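Local coordinates for protein GCN5-related N-acetyltransferase (Brucella melitensis biovar Abortus 2308, PDB 3TCV) that probably transfers an acetyl group from acetyl-CoA to an amine, as GCN5-related N-acetyltransferases do, its own substrate remaining uncertain, at residues L49-F59 with R82-S93; S95-V103 with G113-D121. All blocks are in the same frame, centred on the assembly; numbering follows the deposited sequence.

Contact 1 of 2, residues L49-F59 with R82-S93; sequences LNAQKHGDELF and RAEFEPWLDKAS
Arg82 reaches from helix 82-93 to helix 51-59, its carbon chain on Phe59 and its guanidinium between two carboxylates. Its CB lies over one face of the Phe59 ring, a CH-pi contact 4.1 Å from the centroid. CG stands anti to the backbone N, and the bend at chi2 (70°) carries the chain past Phe59, with CD 3.6 Å from Phe59 CB. Arg82 NE then gives a hydrogen bond of 2.8 Å to Asp56 OD1. This bond is fairly straight and close to the guanidinium plane, while the carboxylate is turned 70° from that plane. NH1 and NH2 both point to OE1 of Glu86, one turn on in the same helix. The bond from NH2 to Asp56 OD1 is weak. Two carboxylates at its edge thus fix the rotation of the guanidinium, and Gly55 O lies over one face.

Further along the helices the packing is mainly apolar. Leu89 CD2 presses on Gly55 CA at 3.4 Å, a close fit, where the helix offers no side chain. Ala51 fits as a knob into a partly polar hole formed by Glu86, Leu89, Asp90 and Ser93. Leu58 meets the edge of the Phe85 ring, its CG 3.8 Å from Phe85 CZ. At the far end Leu49 CD2 touches Ala92 CB at 3.6 Å. Ser93 OG is tied back to Leu89 O of its own helix.

The N-to-C directions of the two helices differ by 129°. Phe59 lies near Arg82, and Leu49, just before its helix, near Ser93. The arrangement is a helix pair joined by a salt-bridge network, set beside the central sheet of a GNAT domain.

Contact 2 of 2, residues S95-V103 with G113-D121; sequences SDDPLFFAV and GRQALMRID
Leu99 and Leu117 form one of the backbone-bonded pairs of an antiparallel ladder. Leu99 N gives its hydrogen to Leu117 O at 2.8 Å, almost straight. Phe101 pairs likewise with Gln115, and Val103 with Gly113, where the return bond from Gly113 N is weak.

Beyond the last backbone pair, the Asp97 carboxylate takes two main-chain N-H groups where the chain turns a corner. Asp97 CG is anti to the backbone N (chi1 -171°), which brings its oxygens to the backbone N of Arg119 and Ile120. OD1 accepts from Arg119 N at 2.9 Å through its syn lone pair. OD2 accepts from Ile120 N at 3.0 Å.

Apolar contacts gather round Ala116. Its CB sits over the face of the Phe100 ring, 4.0 Å from the centroid. It also meets Pro98 CB at 3.6 Å, just after the cis peptide bond. On the other face Val103 CG2 lies across the Gln115 side chain, near CG and OE1.

Arg114 runs alongside Phe100, with NH1 at the ring edge; that guanidinium is bound by Ser131 O and Glu76. Gln115 reaches Trp134 and Ala147 O. Main-chain bonds, extended by Asp97, hold the two strands, while the ends of buried Arg114 and Gln115 find their partners in other parts of the fold.

In the fold
From the N terminus, strand 44-48 leads into helix 51-61. Contact 1 closes the loop that returns to this helix at 82-94. That helix runs on into strand 99-105, and contact 2 then closes the shorter loop of the hairpin with strand 110-121. The two loops follow in series and neither nest nor cross. They meet in space all the same. A probable bond from Leu49 N to Phe100 O continues the pairing of strand 44-48 with strand 99-105. His54, on Ala102, and Trp88, against Arg114 and edge-to-face with Phe100, pack the helices on one face of the hairpin. Helix 142-158 covers the other face, at Gln115 and Leu117.

Contact 1 of 2, residues L49-F59 with R82-S93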
# COMPACT_ATOMS: atom_id res chain seq x y z
N LEU B 49 10.71 -9.31 20.17
CA LEU B 49 11.42 -10.53 19.77
C LEU B 49 12.92 -10.37 20.10
O LEU B 49 13.51 -9.36 19.76
CB LEU B 49 11.22 -10.83 18.29
CG LEU B 49 11.81 -12.12 17.73
CD1 LEU B 49 11.22 -13.30 18.45
CD2 LEU B 49 11.58 -12.22 16.22
N ASN B 50 13.47 -11.38 20.75
CA ASN B 50 14.89 -11.43 21.16
C ASN B 50 15.47 -12.81 20.86
O ASN B 50 14.95 -13.83 21.33
CB ASN B 50 15.03 -11.06 22.64
CG ASN B 50 16.46 -11.19 23.16
OD1 ASN B 50 16.88 -12.26 23.53
ND2 ASN B 50 17.19 -10.07 23.20
N ALA B 51 16.55 -12.84 20.08
CA ALA B 51 17.11 -14.08 19.58
C ALA B 51 17.51 -15.03 20.70
O ALA B 51 17.17 -16.21 20.65
CB ALA B 51 18.29 -13.79 18.67
N GLN B 52 18.22 -14.52 21.70
CA GLN B 52 18.72 -15.34 22.81
C GLN B 52 17.58 -15.84 23.70
O GLN B 52 17.55 -17.00 24.08
CB GLN B 52 19.77 -14.57 23.64
N LYS B 53 16.61 -14.97 23.98
CA LYS B 53 15.50 -15.36 24.84
C LYS B 53 14.49 -16.29 24.15
O LYS B 53 14.02 -17.25 24.74
CB LYS B 53 14.78 -14.13 25.37
CG LYS B 53 13.80 -14.46 26.48
CD LYS B 53 13.30 -13.21 27.20
CE LYS B 53 12.29 -13.57 28.28
NZ LYS B 53 11.95 -12.36 29.08
N HIS B 54 14.17 -15.99 22.89
CA HIS B 54 13.05 -16.67 22.21
C HIS B 54 13.45 -17.65 21.15
O HIS B 54 12.60 -18.42 20.70
CB HIS B 54 12.12 -15.62 21.58
CG HIS B 54 11.62 -14.60 22.55
ND1 HIS B 54 11.79 -13.27 22.35
CD2 HIS B 54 10.94 -14.73 23.75
CE1 HIS B 54 11.24 -12.59 23.37
NE2 HIS B 54 10.72 -13.48 24.23
N GLY B 55 14.72 -17.67 20.75
CA GLY B 55 15.15 -18.44 19.59
C GLY B 55 14.84 -19.91 19.63
O GLY B 55 14.30 -20.47 18.67
N ASP B 56 15.20 -20.58 20.73
CA ASP B 56 15.01 -22.02 20.81
C ASP B 56 13.54 -22.42 20.78
O ASP B 56 13.16 -23.32 20.02
CB ASP B 56 15.69 -22.59 22.05
CG ASP B 56 17.22 -22.47 21.98
OD1 ASP B 56 17.77 -22.13 20.90
OD2 ASP B 56 17.87 -22.71 23.01
N GLU B 57 12.72 -21.75 21.58
CA GLU B 57 11.31 -22.09 21.65
C GLU B 57 10.58 -21.67 20.38
O GLU B 57 9.66 -22.35 19.96
CB GLU B 57 10.64 -21.51 22.91
CG GLU B 57 11.14 -22.15 24.20
CD GLU B 57 10.50 -21.58 25.46
OE1 GLU B 57 9.57 -20.76 25.39
OE2 GLU B 57 10.96 -21.97 26.57
N LEU B 58 10.99 -20.57 19.75
CA LEU B 58 10.33 -20.16 18.50
C LEU B 58 10.74 -21.11 17.38
O LEU B 58 9.93 -21.43 16.51
CB LEU B 58 10.64 -18.71 18.12
CG LEU B 58 9.96 -18.19 16.85
CD1 LEU B 58 8.44 -18.31 16.98
CD2 LEU B 58 10.41 -16.76 16.57
N PHE B 59 11.98 -21.57 17.41
CA PHE B 59 12.40 -22.59 16.46
C PHE B 59 11.50 -23.81 16.60
O PHE B 59 11.04 -24.36 15.62
CB PHE B 59 13.86 -23.02 16.63
CG PHE B 59 14.20 -24.26 15.84
CD1 PHE B 59 14.27 -24.23 14.46
CD2 PHE B 59 14.37 -25.48 16.49
CE1 PHE B 59 14.53 -25.38 13.74
CE2 PHE B 59 14.64 -26.64 15.77
CZ PHE B 59 14.72 -26.60 14.40
N ARG B 82 17.88 -25.66 13.72
CA ARG B 82 18.05 -24.51 14.59
C ARG B 82 19.10 -23.54 14.07
O ARG B 82 18.89 -22.33 14.10
CB ARG B 82 18.39 -24.97 16.02
CG ARG B 82 18.68 -23.85 16.98
CD ARG B 82 17.42 -23.06 17.32
NE ARG B 82 17.71 -21.90 18.14
CZ ARG B 82 18.19 -20.75 17.70
NH1 ARG B 82 18.48 -20.56 16.41
NH2 ARG B 82 18.42 -19.77 18.55
N ALA B 83 20.23 -24.06 13.60
CA ALA B 83 21.26 -23.19 13.05
C ALA B 83 20.73 -22.40 11.85
O ALA B 83 21.04 -21.22 11.70
CB ALA B 83 22.51 -23.98 12.68
N GLU B 84 19.93 -23.04 11.00
CA GLU B 84 19.42 -22.39 9.79
C GLU B 84 18.39 -21.30 10.09
O GLU B 84 18.16 -20.44 9.25
CB GLU B 84 18.85 -23.42 8.80
CG GLU B 84 19.94 -24.17 8.02
CD GLU B 84 19.41 -25.21 7.03
OE1 GLU B 84 18.23 -25.57 7.07
OE2 GLU B 84 20.20 -25.68 6.19
N PHE B 85 17.82 -21.34 11.29
CA PHE B 85 16.83 -20.36 11.73
C PHE B 85 17.48 -19.04 12.17
O PHE B 85 16.85 -17.98 12.14
CB PHE B 85 16.04 -20.98 12.89
CG PHE B 85 14.87 -20.17 13.37
CD1 PHE B 85 13.88 -19.77 12.47
CD2 PHE B 85 14.71 -19.89 14.71
CE1 PHE B 85 12.77 -19.06 12.90
CE2 PHE B 85 13.61 -19.17 15.16
CZ PHE B 85 12.63 -18.77 14.25
N GLU B 86 18.74 -19.11 12.58
CA GLU B 86 19.37 -17.96 13.21
C GLU B 86 19.40 -16.68 12.38
O GLU B 86 19.13 -15.62 12.92
CB GLU B 86 20.78 -18.30 13.73
CG GLU B 86 21.30 -17.30 14.77
CD GLU B 86 20.55 -17.31 16.10
OE1 GLU B 86 19.93 -18.32 16.48
OE2 GLU B 86 20.59 -16.27 16.82
N PRO B 87 19.72 -16.75 11.08
CA PRO B 87 19.76 -15.50 10.31
C PRO B 87 18.43 -14.75 10.29
O PRO B 87 18.40 -13.54 10.53
CB PRO B 87 20.13 -15.96 8.91
CG PRO B 87 20.97 -17.17 9.15
CD PRO B 87 20.28 -17.87 10.30
N TRP B 88 17.34 -15.45 10.01
CA TRP B 88 16.00 -14.83 10.06
C TRP B 88 15.68 -14.31 11.41
O TRP B 88 15.12 -13.22 11.55
CB TRP B 88 14.90 -15.78 9.58
CG TRP B 88 13.53 -15.10 9.60
CD1 TRP B 88 12.91 -14.40 8.57
CD2 TRP B 88 12.62 -15.01 10.73
NE1 TRP B 88 11.70 -13.90 8.99
CE2 TRP B 88 11.46 -14.23 10.27
CE3 TRP B 88 12.64 -15.46 12.04
CZ2 TRP B 88 10.40 -13.95 11.10
CZ3 TRP B 88 11.55 -15.17 12.86
CH2 TRP B 88 10.46 -14.42 12.40
N LEU B 89 16.01 -15.07 12.44
CA LEU B 89 15.71 -14.69 13.81
C LEU B 89 16.44 -13.41 14.19
O LEU B 89 15.85 -12.50 14.79
CB LEU B 89 16.14 -15.82 14.75
CG LEU B 89 15.93 -15.57 16.23
CD1 LEU B 89 14.43 -15.48 16.56
CD2 LEU B 89 16.61 -16.68 17.02
N ASP B 90 17.73 -13.34 13.88
CA ASP B 90 18.51 -12.14 14.19
C ASP B 90 17.99 -10.90 13.46
O ASP B 90 17.86 -9.82 14.05
CB ASP B 90 19.98 -12.37 13.86
CG ASP B 90 20.59 -13.47 14.71
OD1 ASP B 90 19.92 -13.93 15.66
OD2 ASP B 90 21.72 -13.91 14.40
N LYS B 91 17.70 -11.03 12.18
CA LYS B 91 17.18 -9.89 11.41
C LYS B 91 15.84 -9.43 11.98
O LYS B 91 15.62 -8.23 12.20
CB LYS B 91 17.03 -10.27 9.95
CG LYS B 91 16.61 -9.13 9.07
CD LYS B 91 16.41 -9.62 7.64
CE LYS B 91 16.15 -8.45 6.70
NZ LYS B 91 15.47 -8.96 5.48
N ALA B 92 14.96 -10.39 12.25
CA ALA B 92 13.63 -10.09 12.81
C ALA B 92 13.72 -9.42 14.19
O ALA B 92 12.96 -8.49 14.47
CB ALA B 92 12.76 -11.34 12.89
N SER B 93 14.63 -9.90 15.04
CA SER B 93 14.80 -9.33 16.39
C SER B 93 15.29 -7.87 16.37
O SER B 93 14.87 -7.04 17.20
CB SER B 93 15.76 -10.21 17.21
OG SER B 93 15.25 -11.53 17.35
O HOH W 1 13.05 -6.71 19.99
O HOH W 2 18.34 -18.85 20.91

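Contact 2 of 2, residues S95-V103 with G113-D121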
# COMPACT_ATOMS: atom_id res chain seq x y z
N SER B 95 14.96 -5.80 13.60
CA SER B 95 14.11 -4.99 12.70
C SER B 95 13.24 -3.97 13.44
O SER B 95 12.67 -4.28 14.49
CB SER B 95 13.18 -5.92 11.91
OG SER B 95 12.43 -5.23 10.94
N ASP B 96 13.12 -2.76 12.90
CA ASP B 96 12.18 -1.78 13.48
C ASP B 96 10.86 -1.74 12.71
O ASP B 96 9.85 -1.27 13.22
CB ASP B 96 12.80 -0.38 13.57
CG ASP B 96 13.91 -0.28 14.62
OD1 ASP B 96 14.66 0.71 14.54
OD2 ASP B 96 14.04 -1.16 15.50
N ASP B 97 10.88 -2.19 11.46
CA ASP B 97 9.67 -2.34 10.68
C ASP B 97 9.91 -3.44 9.65
O ASP B 97 10.64 -3.23 8.69
CB ASP B 97 9.34 -1.02 9.97
CG ASP B 97 7.96 -1.03 9.31
OD1 ASP B 97 7.43 -2.14 9.07
OD2 ASP B 97 7.44 0.07 9.01
N PRO B 98 9.31 -4.63 9.85
CA PRO B 98 8.36 -4.95 10.91
C PRO B 98 8.99 -4.95 12.29
O PRO B 98 10.16 -5.33 12.43
CB PRO B 98 7.90 -6.37 10.56
CG PRO B 98 8.27 -6.57 9.13
CD PRO B 98 9.53 -5.78 8.97
N LEU B 99 8.19 -4.61 13.29
CA LEU B 99 8.57 -4.68 14.69
C LEU B 99 8.00 -5.97 15.26
O LEU B 99 6.79 -6.07 15.52
CB LEU B 99 8.04 -3.47 15.47
CG LEU B 99 8.55 -3.28 16.91
CD1 LEU B 99 10.06 -3.04 16.95
CD2 LEU B 99 7.82 -2.12 17.57
N PHE B 100 8.88 -6.93 15.51
CA PHE B 100 8.47 -8.27 15.90
C PHE B 100 8.32 -8.47 17.38
O PHE B 100 9.11 -7.94 18.18
CB PHE B 100 9.46 -9.32 15.36
CG PHE B 100 9.28 -9.64 13.91
CD1 PHE B 100 8.43 -10.67 13.51
CD2 PHE B 100 9.96 -8.93 12.94
CE1 PHE B 100 8.26 -10.98 12.18
CE2 PHE B 100 9.79 -9.23 11.60
CZ PHE B 100 8.95 -10.27 11.21
N PHE B 101 7.32 -9.28 17.71
CA PHE B 101 7.06 -9.75 19.06
C PHE B 101 6.93 -11.25 19.09
O PHE B 101 6.25 -11.85 18.24
CB PHE B 101 5.76 -9.13 19.59
CG PHE B 101 5.86 -7.65 19.80
CD1 PHE B 101 5.99 -7.13 21.09
CD2 PHE B 101 5.87 -6.77 18.72
CE1 PHE B 101 6.14 -5.76 21.28
CE2 PHE B 101 6.01 -5.40 18.92
CZ PHE B 101 6.14 -4.90 20.19
N ALA B 102 7.53 -11.88 20.10
CA ALA B 102 7.24 -13.27 20.39
C ALA B 102 5.90 -13.33 21.07
O ALA B 102 5.57 -12.47 21.91
CB ALA B 102 8.31 -13.88 21.29
N VAL B 103 5.13 -14.37 20.73
CA VAL B 103 3.81 -14.59 21.32
C VAL B 103 3.96 -15.79 22.25
O VAL B 103 4.20 -16.92 21.80
CB VAL B 103 2.73 -14.89 20.25
CG1 VAL B 103 1.35 -15.02 20.89
CG2 VAL B 103 2.72 -13.80 19.18
N GLY B 113 4.54 -18.56 18.93
CA GLY B 113 4.53 -17.95 17.61
C GLY B 113 5.13 -16.59 17.63
O GLY B 113 5.84 -16.20 18.59
N ARG B 114 4.84 -15.82 16.59
CA ARG B 114 5.36 -14.46 16.51
C ARG B 114 4.43 -13.62 15.63
O ARG B 114 3.62 -14.17 14.89
CB ARG B 114 6.82 -14.45 16.00
CG ARG B 114 7.13 -15.39 14.84
CD ARG B 114 6.70 -14.88 13.47
NE ARG B 114 7.24 -15.71 12.38
CZ ARG B 114 7.12 -15.46 11.08
NH1 ARG B 114 6.44 -14.41 10.65
NH2 ARG B 114 7.70 -16.25 10.18
N GLN B 115 4.54 -12.30 15.76
CA GLN B 115 3.73 -11.36 14.98
C GLN B 115 4.41 -10.00 15.00
O GLN B 115 5.32 -9.79 15.79
CB GLN B 115 2.31 -11.26 15.56
CG GLN B 115 2.23 -10.75 17.00
CD GLN B 115 0.83 -10.81 17.60
OE1 GLN B 115 0.13 -11.81 17.46
NE2 GLN B 115 0.42 -9.75 18.30
N ALA B 116 3.95 -9.07 14.17
CA ALA B 116 4.61 -7.77 14.07
C ALA B 116 3.65 -6.65 13.78
O ALA B 116 2.60 -6.85 13.14
CB ALA B 116 5.71 -7.82 13.00
N LEU B 117 4.00 -5.47 14.27
CA LEU B 117 3.46 -4.20 13.80
C LEU B 117 4.36 -3.75 12.67
O LEU B 117 5.60 -3.78 12.81
CB LEU B 117 3.42 -3.16 14.93
CG LEU B 117 2.43 -3.47 16.07
CD1 LEU B 117 2.64 -2.51 17.23
CD2 LEU B 117 0.97 -3.43 15.57
N MET B 118 3.77 -3.40 11.53
CA MET B 118 4.55 -3.15 10.32
C MET B 118 3.90 -2.13 9.42
O MET B 118 2.77 -1.75 9.65
CB MET B 118 4.78 -4.46 9.56
CG MET B 118 3.52 -5.16 9.08
SD MET B 118 3.89 -6.82 8.44
CE MET B 118 4.42 -6.34 6.79
N ARG B 119 4.61 -1.73 8.38
CA ARG B 119 4.17 -0.67 7.49
C ARG B 119 3.68 0.51 8.32
O ARG B 119 2.58 1.04 8.13
CB ARG B 119 3.15 -1.20 6.49
CG ARG B 119 3.80 -2.28 5.59
CD ARG B 119 2.87 -2.89 4.57
NE ARG B 119 2.22 -1.83 3.85
CZ ARG B 119 1.02 -1.33 4.15
NH1 ARG B 119 0.29 -1.87 5.12
NH2 ARG B 119 0.54 -0.30 3.46
N ILE B 120 4.56 0.91 9.23
CA ILE B 120 4.28 1.90 10.25
C ILE B 120 4.28 3.30 9.61
O ILE B 120 5.25 3.69 8.93
CB ILE B 120 5.31 1.79 11.40
CG1 ILE B 120 5.33 0.37 12.02
CG2 ILE B 120 5.00 2.82 12.49
CD1 ILE B 120 6.58 0.04 12.83
N ASP B 121 3.17 4.03 9.77
CA ASP B 121 3.02 5.38 9.21
C ASP B 121 2.53 6.31 10.31
O ASP B 121 1.34 6.59 10.40
CB ASP B 121 2.03 5.39 8.05
CG ASP B 121 1.87 6.78 7.43
OD1 ASP B 121 2.52 7.74 7.91
OD2 ASP B 121 1.10 6.92 6.46